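Local coordinates for protein ATP-dependent 6-phosphofructokinase isozyme 2 (Escherichia coli, PDB 3UQD) that catalyses the magnesium-dependent transfer of a phosphate from ATP to fructose 6-phosphate, giving fructose 1,6-bisphosphate in the first committing step of glycolysis, at residues S15-P20 with R29-V34; F35-G40 with E67-L72; I42-A47 with A254-V259. All coordinates share one frame; numbering follows the deposited sequence.

Contact 1. Residues S15-P20 with R29-V34; sequences SATITP and RCTAPV. With FBP (1,6-di-O-phosphono-beta-D-fructofuranose), chain N.
Thr17 OG1 donates to Thr31 O at 2.7 Å, coming in bent to the carbonyl and 18° off its plane. The torsion that makes this possible sets OG1 opposite the backbone N (chi1 -178°), and the same atom also lies against Cys30 CB. Thr31 OG1 in return accepts a weak, long bond from Ile18 N, and Thr31 N adds a firmer one to Ile18 O at 3.1 Å. The two segments run roughly antiparallel at the edge of the four-stranded mixed sheet that forms the lid over the sugar site in PfkB kinases, and strand 12-19 is paired along its other edge with strand 91-97. Regular pairing is reached at Ala16 and Val34, a hydrogen-bonded pair with Ala16 N to Val34 O 2.7 Å and Val34 N to Ala16 O 2.8 Å. At the far end Cys30 SG packs on Thr19 CB, 3.7 Å away, and Met108 of the second subunit packs on Thr17 and Cys30. Arg29 extends clear of the strand, its NH1 and NH2 donating to O4P and O6P of a fructose bisphosphate in the second subunit's site, where Asp14 and Asn92 of that subunit also bind the sugar.

Contact 2. Residues F35-G40 with E67-L72; sequences FEPGGG and EHLVSL. With F6P (6-O-phosphono-beta-D-fructofuranose), chain F.
Phe35 lies against His68 and Leu72 on the helix. Its CB is 3.7 Å from Leu72 CD1, and the torsion that sets CG opposite the carbonyl carbon (chi1 -58°) places the ring against His68. There CG comes within 3.5 Å of His68 NE2, which sits over one face of the phenyl ring, displaced from the centre toward the rim. CD1 and CD2 flank the same nitrogen, and CE1, CE2 and CZ follow at slightly greater range. The two ring planes are inclined at 44°. An alanine here has no ring for His68 NE2 to lie over, and the imidazole would probably be freer to turn, with a gap opened beside Leu72. Leu72 CD1 also touches Glu36 N, while its CB meets Pro37 CG at 3.9 Å. Pro37 is the other hydrophobic foothold: Leu69 CD1 approaches its CA at 3.5 Å and its CB at 3.6 Å. Leu13 of strand 12-19 touches Phe35, His68 and Leu72, and Ile42 of helix 40-50 touches both Pro37 and Leu69, so the apolar seam continues on each of these elements. Strand 35-38 crosses helix 67-72 almost perpendicularly, at 92°, with axes 7.5 Å apart. Past Gly38 the chain leaves the helix. Gly39 takes the N-cap position of helix 40-50, with backbone angles that call for glycine, and its N donates to F6P O3 at 2.7 Å. This glycine-rich turn from lid strand into helix is characteristic of the sugar-binding site of PfkB family kinases.

Contact 3. Residues I42-A47 with A254-V259; sequences INVARA and AGDSMV. With ATP (adenosine-5'-triphosphate), chain E; F6P (6-O-phosphono-beta-D-fructofuranose), chain F.
Helices 42-47 and 254-259 cross at -59° with their axes 7.9 Å apart, and the backbones come nearest at Val44 and Asp256, whose CA atoms are 5.1 Å apart. Asp256 and Val44 bury the largest shares of the contact. Asp256 OD2 lies 3.4 Å from Asn43 CB and accepts a weak bond from Asn43 ND2, also 3.4 Å long, with the amide and carboxylate planes turned 49° from one another. With CG set opposite its carbonyl carbon (chi1 -72°), Asn43 lays its CB and amide alongside that carboxylate. Its other end is steadied from within the helix: Arg46 NH1 donates to Asn43 OD1 at 3.0 Å, the oxygen lying in the guanidinium plane although the donor stands above the amide plane. Arg46 in turn has a salt bridge to Glu76. Next to the polar pair the helices meet through apolar side chains, Val44 CG2 against Val259 CG1 at 3.7 Å, and through Ala47 CB against Ser257 CA at 3.9 Å. Ser257 OG turns elsewhere, to Gly253 O and Cys295 N. Both ligands meet this pair of helices: Asn43 ND2 makes weak bonds to F6P O2 and O3, Asp256 OD2 receives weak bonds from F6P O1 and O2, and Gly255 N donates to ATP O1G at 3.2 Å. Asp256 is probably the catalytic residue, and its nearness to F6P O1, the hydroxyl that is phosphorylated, fits the general-base role of the corresponding aspartate in ribokinase-like enzymes.

Overall arrangement
The three contacts step inward from the lid to the catalytic centre. Contact 1 is the most peripheral, its centre about 25 Å from the centre of the chain, and relies on backbone and hydroxyl hydrogen bonds at a sheet edge touched by the second subunit; no other protein chain touches contacts 2 and 3. Contact 2, partly buried like contact 1, has no hydrogen bond across its segments and rests on apolar and aromatic packing; it shares the sheet with contact 1, and Ser15 CB touches Phe35 CE2. Contact 3 is fully buried, centre to centre about 5 Å, and sets a weak polar pair beside apolar side chains. Strand 34-38 leads into helix 40-50, joining contacts 2 and 3.

Contact 1. Residues S15-P20 with R29-V34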
loop_
_atom_site.group_PDB
_atom_site.type_symbol
_atom_site.label_atom_id
_atom_site.label_comp_id
_atom_site.label_asym_id
_atom_site.label_seq_id
_atom_site.Cartn_x
_atom_site.Cartn_y
_atom_site.Cartn_z
ATOM N N SER A 15 8.743 1.266 -21.628
ATOM C CA SER A 15 7.355 1.218 -22.052
ATOM C C SER A 15 6.443 1.789 -20.965
ATOM O O SER A 15 6.645 1.549 -19.774
ATOM C CB SER A 15 6.951 -0.210 -22.400
ATOM O OG SER A 15 7.108 -1.051 -21.276
ATOM N N ALA A 16 5.446 2.556 -21.383
ATOM C CA ALA A 16 4.531 3.186 -20.446
ATOM C C ALA A 16 3.108 2.758 -20.760
ATOM O O ALA A 16 2.690 2.800 -21.915
ATOM C CB ALA A 16 4.662 4.699 -20.516
ATOM N N THR A 17 2.374 2.342 -19.731
ATOM C CA THR A 17 0.994 1.900 -19.894
ATOM C C THR A 17 0.073 2.552 -18.861
ATOM O O THR A 17 0.539 3.097 -17.860
ATOM C CB THR A 17 0.880 0.371 -19.787
ATOM O OG1 THR A 17 -0.478 -0.026 -20.008
ATOM C CG2 THR A 17 1.313 -0.105 -18.413
ATOM N N ILE A 18 -1.231 2.501 -19.112
ATOM C CA ILE A 18 -2.215 3.083 -18.199
ATOM C C ILE A 18 -3.238 2.035 -17.744
ATOM O O ILE A 18 -3.748 1.257 -18.552
ATOM C CB ILE A 18 -2.946 4.289 -18.847
ATOM C CG1 ILE A 18 -1.966 5.433 -19.110
ATOM C CG2 ILE A 18 -4.088 4.778 -17.961
ATOM C CD1 ILE A 18 -2.617 6.660 -19.719
ATOM N N THR A 19 -3.521 2.007 -16.445
ATOM C CA THR A 19 -4.511 1.084 -15.901
ATOM C C THR A 19 -5.392 1.800 -14.869
ATOM O O THR A 19 -4.914 2.653 -14.125
ATOM C CB THR A 19 -3.842 -0.183 -15.312
ATOM O OG1 THR A 19 -4.823 -1.212 -15.132
ATOM C CG2 THR A 19 -3.156 0.115 -13.986
ATOM N N PRO A 20 -6.695 1.476 -14.842
ATOM C CA PRO A 20 -7.619 2.238 -13.991
ATOM C C PRO A 20 -7.381 2.028 -12.501
ATOM O O PRO A 20 -7.446 2.988 -11.728
ATOM C CB PRO A 20 -8.998 1.709 -14.401
ATOM C CG PRO A 20 -8.733 0.362 -14.982
ATOM C CD PRO A 20 -7.395 0.462 -15.650
ATOM N N ARG A 29 -6.130 -4.706 -16.397
ATOM C CA ARG A 29 -6.173 -4.430 -17.831
ATOM C C ARG A 29 -5.440 -3.132 -18.154
ATOM O O ARG A 29 -5.804 -2.059 -17.664
ATOM C CB ARG A 29 -7.624 -4.359 -18.318
ATOM C CG ARG A 29 -8.433 -5.635 -18.089
ATOM C CD ARG A 29 -8.078 -6.742 -19.091
ATOM N NE ARG A 29 -8.722 -8.014 -18.754
ATOM C CZ ARG A 29 -8.491 -9.164 -19.381
ATOM N NH1 ARG A 29 -7.627 -9.219 -20.386
ATOM N NH2 ARG A 29 -9.122 -10.265 -19.004
ATOM N N CYS A 30 -4.400 -3.238 -18.974
ATOM C CA CYS A 30 -3.552 -2.100 -19.295
ATOM C C CYS A 30 -3.642 -1.738 -20.773
ATOM O O CYS A 30 -3.870 -2.602 -21.617
ATOM C CB CYS A 30 -2.102 -2.409 -18.922
ATOM S SG CYS A 30 -1.801 -2.597 -17.149
ATOM N N THR A 31 -3.457 -0.460 -21.085
ATOM C CA THR A 31 -3.527 -0.007 -22.468
ATOM C C THR A 31 -2.234 -0.324 -23.207
ATOM O O THR A 31 -1.210 -0.623 -22.587
ATOM C CB THR A 31 -3.810 1.503 -22.566
ATOM O OG1 THR A 31 -2.692 2.233 -22.059
ATOM C CG2 THR A 31 -5.055 1.865 -21.769
ATOM N N ALA A 32 -2.293 -0.269 -24.533
ATOM C CA ALA A 32 -1.138 -0.581 -25.365
ATOM C C ALA A 32 -0.003 0.373 -25.036
ATOM O O ALA A 32 -0.189 1.590 -25.035
ATOM C CB ALA A 32 -1.505 -0.499 -26.832
ATOM N N PRO A 33 1.179 -0.184 -24.744
ATOM C CA PRO A 33 2.306 0.583 -24.199
ATOM C C PRO A 33 2.922 1.587 -25.171
ATOM O O PRO A 33 3.121 1.284 -26.347
ATOM C CB PRO A 33 3.324 -0.504 -23.837
ATOM C CG PRO A 33 2.991 -1.641 -24.726
ATOM C CD PRO A 33 1.501 -1.612 -24.894
ATOM N N VAL A 34 3.208 2.782 -24.663
ATOM C CA VAL A 34 3.960 3.790 -25.396
ATOM C C VAL A 34 5.441 3.608 -25.063
ATOM O O VAL A 34 5.783 3.199 -23.957
ATOM C CB VAL A 34 3.514 5.216 -24.993
ATOM C CG1 VAL A 34 4.227 6.269 -25.829
ATOM C CG2 VAL A 34 2.012 5.358 -25.131
HETATM P P1 FBP N . -5.870 -16.702 -15.671
HETATM O O1P FBP N . -6.977 -16.385 -16.649
HETATM O O2P FBP N . -5.953 -15.776 -14.488
HETATM O O3P FBP N . -5.996 -18.193 -15.139
HETATM O O1 FBP N . -4.436 -16.524 -16.325
HETATM C C1 FBP N . -4.144 -17.056 -17.612
HETATM C C2 FBP N . -3.678 -16.110 -18.686
HETATM O O2 FBP N . -3.953 -16.719 -19.917
HETATM C C3 FBP N . -2.294 -15.652 -18.608
HETATM O O3 FBP N . -1.437 -16.630 -19.050
HETATM C C4 FBP N . -2.345 -14.557 -19.537
HETATM O O4 FBP N . -1.278 -13.674 -19.326
HETATM C C5 FBP N . -3.597 -13.927 -19.178
HETATM O O5 FBP N . -4.418 -14.943 -18.610
HETATM C C6 FBP N . -4.321 -13.374 -20.335
HETATM O O6 FBP N . -5.490 -12.693 -19.978
HETATM P P2 FBP N . -6.754 -12.634 -20.907
HETATM O O4P FBP N . -6.556 -11.477 -21.866
HETATM O O5P FBP N . -6.809 -13.981 -21.767
HETATM O O6P FBP N . -8.011 -12.452 -20.079
HETATM O O HOH W 1 -0.310 3.505 -23.261
#

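Contact 2. Residues F35-G40 with E67-L72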
loop_
_atom_site.group_PDB
_atom_site.type_symbol
_atom_site.label_atom_id
_atom_site.label_comp_id
_atom_site.label_asym_id
_atom_site.label_seq_id
_atom_site.Cartn_x
_atom_site.Cartn_y
_atom_site.Cartn_z
ATOM N N PHE A 35 6.322 3.907 -26.010
ATOM C CA PHE A 35 7.749 3.686 -25.805
ATOM C C PHE A 35 8.548 4.986 -25.801
ATOM O O PHE A 35 8.145 5.975 -26.412
ATOM C CB PHE A 35 8.305 2.746 -26.875
ATOM C CG PHE A 35 7.633 1.403 -26.915
ATOM C CD1 PHE A 35 6.444 1.223 -27.607
ATOM C CD2 PHE A 35 8.200 0.314 -26.279
ATOM C CE1 PHE A 35 5.827 -0.021 -27.656
ATOM C CE2 PHE A 35 7.590 -0.928 -26.321
ATOM C CZ PHE A 35 6.401 -1.095 -27.012
ATOM N N GLU A 36 9.679 4.972 -25.105
ATOM C CA GLU A 36 10.601 6.108 -25.095
ATOM C C GLU A 36 11.986 5.635 -24.657
ATOM O O GLU A 36 12.109 4.569 -24.051
ATOM C CB GLU A 36 10.092 7.224 -24.179
ATOM C CG GLU A 36 10.396 7.018 -22.714
ATOM C CD GLU A 36 9.981 8.214 -21.878
ATOM O OE1 GLU A 36 9.321 9.124 -22.425
ATOM O OE2 GLU A 36 10.316 8.249 -20.679
ATOM N N PRO A 37 13.036 6.414 -24.976
ATOM C CA PRO A 37 14.397 5.995 -24.612
ATOM C C PRO A 37 14.643 6.043 -23.107
ATOM O O PRO A 37 14.141 6.940 -22.429
ATOM C CB PRO A 37 15.286 7.018 -25.329
ATOM C CG PRO A 37 14.425 7.577 -26.418
ATOM C CD PRO A 37 13.052 7.617 -25.829
ATOM N N GLY A 38 15.412 5.083 -22.602
ATOM C CA GLY A 38 15.691 4.995 -21.178
ATOM C C GLY A 38 17.159 4.746 -20.887
ATOM O O GLY A 38 17.900 4.268 -21.749
ATOM N N GLY A 39 17.582 5.057 -19.665
ATOM C CA GLY A 39 18.990 4.972 -19.309
ATOM C C GLY A 39 19.526 6.347 -18.944
ATOM O O GLY A 39 19.112 7.348 -19.524
ATOM N N GLY A 40 20.442 6.393 -17.981
ATOM C CA GLY A 40 20.886 7.647 -17.396
ATOM C C GLY A 40 21.586 8.566 -18.378
ATOM O O GLY A 40 21.213 9.726 -18.524
ATOM N N GLU A 67 17.060 -1.852 -31.496
ATOM C CA GLU A 67 16.751 -1.098 -32.704
ATOM C C GLU A 67 15.606 -0.126 -32.443
ATOM O O GLU A 67 15.597 0.997 -32.943
ATOM C CB GLU A 67 16.397 -2.051 -33.845
ATOM C CG GLU A 67 17.533 -3.000 -34.219
ATOM C CD GLU A 67 17.097 -4.086 -35.192
ATOM O OE1 GLU A 67 17.797 -5.118 -35.289
ATOM O OE2 GLU A 67 16.056 -3.906 -35.859
ATOM N N HIS A 68 14.648 -0.577 -31.642
ATOM C CA HIS A 68 13.502 0.228 -31.250
ATOM C C HIS A 68 13.978 1.443 -30.456
ATOM O O HIS A 68 13.472 2.549 -30.633
ATOM C CB HIS A 68 12.546 -0.624 -30.410
ATOM C CG HIS A 68 11.175 -0.045 -30.269
ATOM N ND1 HIS A 68 10.875 1.256 -30.614
ATOM C CD2 HIS A 68 10.020 -0.591 -29.821
ATOM C CE1 HIS A 68 9.594 1.486 -30.384
ATOM N NE2 HIS A 68 9.053 0.381 -29.901
ATOM N N LEU A 69 14.959 1.225 -29.586
ATOM C CA LEU A 69 15.528 2.302 -28.785
ATOM C C LEU A 69 16.246 3.315 -29.681
ATOM O O LEU A 69 16.040 4.528 -29.563
ATOM C CB LEU A 69 16.493 1.733 -27.741
ATOM C CG LEU A 69 17.403 2.744 -27.046
ATOM C CD1 LEU A 69 16.566 3.787 -26.321
ATOM C CD2 LEU A 69 18.365 2.058 -26.083
ATOM N N VAL A 70 17.082 2.804 -30.576
ATOM C CA VAL A 70 17.832 3.637 -31.505
ATOM C C VAL A 70 16.904 4.467 -32.390
ATOM O O VAL A 70 17.148 5.649 -32.625
ATOM C CB VAL A 70 18.763 2.779 -32.382
ATOM C CG1 VAL A 70 19.369 3.615 -33.507
ATOM C CG2 VAL A 70 19.851 2.142 -31.524
ATOM N N SER A 71 15.832 3.843 -32.866
ATOM C CA SER A 71 14.859 4.528 -33.701
ATOM C C SER A 71 14.192 5.681 -32.953
ATOM O O SER A 71 13.955 6.747 -33.523
ATOM C CB SER A 71 13.803 3.542 -34.210
ATOM O OG SER A 71 12.772 4.208 -34.913
ATOM N N LEU A 72 13.894 5.463 -31.676
ATOM C CA LEU A 72 13.222 6.477 -30.871
ATOM C C LEU A 72 14.112 7.698 -30.677
ATOM O O LEU A 72 13.636 8.834 -30.708
ATOM C CB LEU A 72 12.784 5.900 -29.521
ATOM C CG LEU A 72 11.609 4.923 -29.595
ATOM C CD1 LEU A 72 11.462 4.179 -28.276
ATOM C CD2 LEU A 72 10.312 5.650 -29.963
HETATM O O1 F6P F . 15.434 8.479 -14.608
HETATM C C1 F6P F . 14.722 7.368 -15.083
HETATM C C2 F6P F . 15.674 6.369 -15.740
HETATM O O2 F6P F . 16.907 7.040 -16.108
HETATM C C3 F6P F . 15.072 5.721 -16.980
HETATM O O3 F6P F . 15.685 6.219 -18.139
HETATM C C4 F6P F . 15.352 4.238 -16.842
HETATM O O4 F6P F . 14.166 3.490 -16.967
HETATM C C5 F6P F . 15.957 4.058 -15.461
HETATM O O5 F6P F . 15.971 5.323 -14.830
HETATM C C6 F6P F . 17.396 3.584 -15.586
HETATM O O6 F6P F . 17.609 2.327 -14.984
HETATM P P F6P F . 18.755 2.161 -13.863
HETATM O O1P F6P F . 19.949 2.987 -14.280
HETATM O O2P F6P F . 19.174 0.716 -13.830
HETATM O O3P F6P F . 18.252 2.603 -12.508
#

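Contact 3. Residues I42-A47 with A254-V259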
loop_
_atom_site.group_PDB
_atom_site.type_symbol
_atom_site.label_atom_id
_atom_site.label_comp_id
_atom_site.label_asym_id
_atom_site.label_seq_id
_atom_site.Cartn_x
_atom_site.Cartn_y
_atom_site.Cartn_z
ATOM N N ILE A 42 21.605 8.355 -21.584
ATOM C CA ILE A 42 20.708 8.638 -22.695
ATOM C C ILE A 42 19.767 9.795 -22.348
ATOM O O ILE A 42 19.552 10.693 -23.150
ATOM C CB ILE A 42 19.930 7.371 -23.123
ATOM C CG1 ILE A 42 20.837 6.468 -23.970
ATOM C CG2 ILE A 42 18.676 7.737 -23.903
ATOM C CD1 ILE A 42 20.281 5.080 -24.228
ATOM N N ASN A 43 19.229 9.783 -21.138
ATOM C CA ASN A 43 18.361 10.864 -20.687
ATOM C C ASN A 43 19.099 12.183 -20.507
ATOM O O ASN A 43 18.531 13.246 -20.757
ATOM C CB ASN A 43 17.632 10.473 -19.400
ATOM C CG ASN A 43 16.554 9.444 -19.641
ATOM O OD1 ASN A 43 16.020 9.338 -20.747
ATOM N ND2 ASN A 43 16.227 8.671 -18.610
ATOM N N VAL A 44 20.361 12.117 -20.078
ATOM C CA VAL A 44 21.198 13.316 -20.022
ATOM C C VAL A 44 21.320 13.934 -21.417
ATOM O O VAL A 44 21.149 15.135 -21.589
ATOM C CB VAL A 44 22.600 13.019 -19.473
ATOM C CG1 VAL A 44 23.534 14.197 -19.735
ATOM C CG2 VAL A 44 22.536 12.687 -17.991
ATOM N N ALA A 45 21.594 13.096 -22.415
ATOM C CA ALA A 45 21.722 13.562 -23.793
ATOM C C ALA A 45 20.409 14.137 -24.333
ATOM O O ALA A 45 20.410 15.149 -25.031
ATOM C CB ALA A 45 22.234 12.444 -24.681
ATOM N N ARG A 46 19.291 13.500 -23.998
ATOM C CA ARG A 46 17.977 14.002 -24.389
ATOM C C ARG A 46 17.676 15.376 -23.769
ATOM O O ARG A 46 17.146 16.266 -24.431
ATOM C CB ARG A 46 16.882 12.998 -24.006
ATOM C CG ARG A 46 16.926 11.683 -24.795
ATOM C CD ARG A 46 15.938 10.659 -24.232
ATOM N NE ARG A 46 14.553 11.030 -24.496
ATOM C CZ ARG A 46 13.559 10.889 -23.627
ATOM N NH1 ARG A 46 13.785 10.377 -22.424
ATOM N NH2 ARG A 46 12.331 11.261 -23.964
ATOM N N ALA A 47 18.014 15.546 -22.498
ATOM C CA ALA A 47 17.761 16.811 -21.822
ATOM C C ALA A 47 18.636 17.915 -22.402
ATOM O O ALA A 47 18.192 19.054 -22.529
ATOM C CB ALA A 47 17.989 16.677 -20.329
ATOM N N ALA A 254 14.014 14.350 -13.082
ATOM C CA ALA A 254 14.629 15.515 -12.444
ATOM C C ALA A 254 16.148 15.372 -12.321
ATOM O O ALA A 254 16.893 16.302 -12.627
ATOM C CB ALA A 254 14.006 15.772 -11.076
ATOM N N GLY A 255 16.598 14.203 -11.878
ATOM C CA GLY A 255 18.020 13.924 -11.762
ATOM C C GLY A 255 18.794 14.101 -13.060
ATOM O O GLY A 255 19.764 14.852 -13.106
ATOM N N ASP A 256 18.362 13.411 -14.113
ATOM C CA ASP A 256 19.055 13.434 -15.401
ATOM C C ASP A 256 18.961 14.799 -16.100
ATOM O O ASP A 256 19.858 15.190 -16.851
ATOM C CB ASP A 256 18.516 12.330 -16.318
ATOM C CG ASP A 256 18.895 10.929 -15.846
ATOM O OD1 ASP A 256 20.002 10.761 -15.296
ATOM O OD2 ASP A 256 18.086 9.994 -16.037
ATOM N N SER A 257 17.867 15.515 -15.859
ATOM C CA SER A 257 17.693 16.853 -16.409
ATOM C C SER A 257 18.687 17.829 -15.796
ATOM O O SER A 257 19.285 18.642 -16.505
ATOM C CB SER A 257 16.273 17.365 -16.174
ATOM O OG SER A 257 15.328 16.605 -16.905
ATOM N N MET A 258 18.840 17.759 -14.477
ATOM C CA MET A 258 19.823 18.580 -13.777
ATOM C C MET A 258 21.236 18.336 -14.318
ATOM O O MET A 258 21.914 19.272 -14.743
ATOM C CB MET A 258 19.763 18.319 -12.273
ATOM C CG MET A 258 20.921 18.912 -11.502
ATOM S SD MET A 258 20.665 18.813 -9.720
ATOM C CE MET A 258 19.837 20.371 -9.426
ATOM N N VAL A 259 21.664 17.077 -14.316
ATOM C CA VAL A 259 22.973 16.703 -14.858
ATOM C C VAL A 259 23.148 17.154 -16.308
ATOM O O VAL A 259 24.222 17.618 -16.697
ATOM C CB VAL A 259 23.219 15.183 -14.735
ATOM C CG1 VAL A 259 24.450 14.756 -15.533
ATOM C CG2 VAL A 259 23.362 14.796 -13.269
HETATM P PG ATP E . 16.402 11.121 -9.707
HETATM O O1G ATP E . 15.420 11.439 -10.843
HETATM O O2G ATP E . 17.496 10.343 -10.357
HETATM O O3G ATP E . 15.744 10.336 -8.598
HETATM P PB ATP E . 17.925 12.637 -7.953
HETATM O O1B ATP E . 19.302 12.034 -8.346
HETATM O O2B ATP E . 17.361 11.896 -6.686
HETATM O O3B ATP E . 16.889 12.478 -9.155
HETATM P PA ATP E . 16.965 15.015 -6.934
HETATM O O1A ATP E . 15.849 14.140 -6.428
HETATM O O2A ATP E . 17.567 15.833 -5.791
HETATM O O3A ATP E . 18.033 14.178 -7.648
HETATM O "O5'" ATP E . 16.325 16.002 -8.036
HETATM C "C5'" ATP E . 17.156 16.890 -8.695
HETATM C "C4'" ATP E . 16.675 18.253 -8.866
HETATM O "O4'" ATP E . 15.311 18.188 -9.335
HETATM C "C3'" ATP E . 16.560 18.957 -7.583
HETATM O "O3'" ATP E . 17.753 19.529 -7.215
HETATM C "C2'" ATP E . 15.545 19.967 -7.890
HETATM O "O2'" ATP E . 16.097 20.955 -8.662
HETATM C "C1'" ATP E . 14.569 19.203 -8.700
HETATM N N9 ATP E . 13.510 18.624 -7.883
HETATM C C8 ATP E . 13.476 17.346 -7.458
HETATM N N7 ATP E . 12.359 17.195 -6.716
HETATM C C5 ATP E . 11.692 18.366 -6.671
HETATM C C6 ATP E . 10.494 18.784 -6.076
HETATM N N6 ATP E . 9.662 17.821 -5.275
HETATM N N1 ATP E . 10.102 20.065 -6.236
HETATM C C2 ATP E . 10.832 20.931 -6.956
HETATM N N3 ATP E . 11.974 20.553 -7.536
HETATM C C4 ATP E . 12.425 19.294 -7.419
HETATM O O1 F6P F . 15.434 8.479 -14.608
HETATM C C1 F6P F . 14.722 7.368 -15.083
HETATM C C2 F6P F . 15.674 6.369 -15.740
HETATM O O2 F6P F . 16.907 7.040 -16.108
HETATM C C3 F6P F . 15.072 5.721 -16.980
HETATM O O3 F6P F . 15.685 6.219 -18.139
HETATM C C4 F6P F . 15.352 4.238 -16.842
HETATM O O4 F6P F . 14.166 3.490 -16.967
HETATM C C5 F6P F . 15.957 4.058 -15.461
HETATM O O5 F6P F . 15.971 5.323 -14.830
HETATM C C6 F6P F . 17.396 3.584 -15.586
HETATM O O6 F6P F . 17.609 2.327 -14.984
HETATM P P F6P F . 18.755 2.161 -13.863
HETATM O O1P F6P F . 19.949 2.987 -14.280
HETATM O O2P F6P F . 19.174 0.716 -13.830
HETATM O O3P F6P F . 18.252 2.603 -12.508
#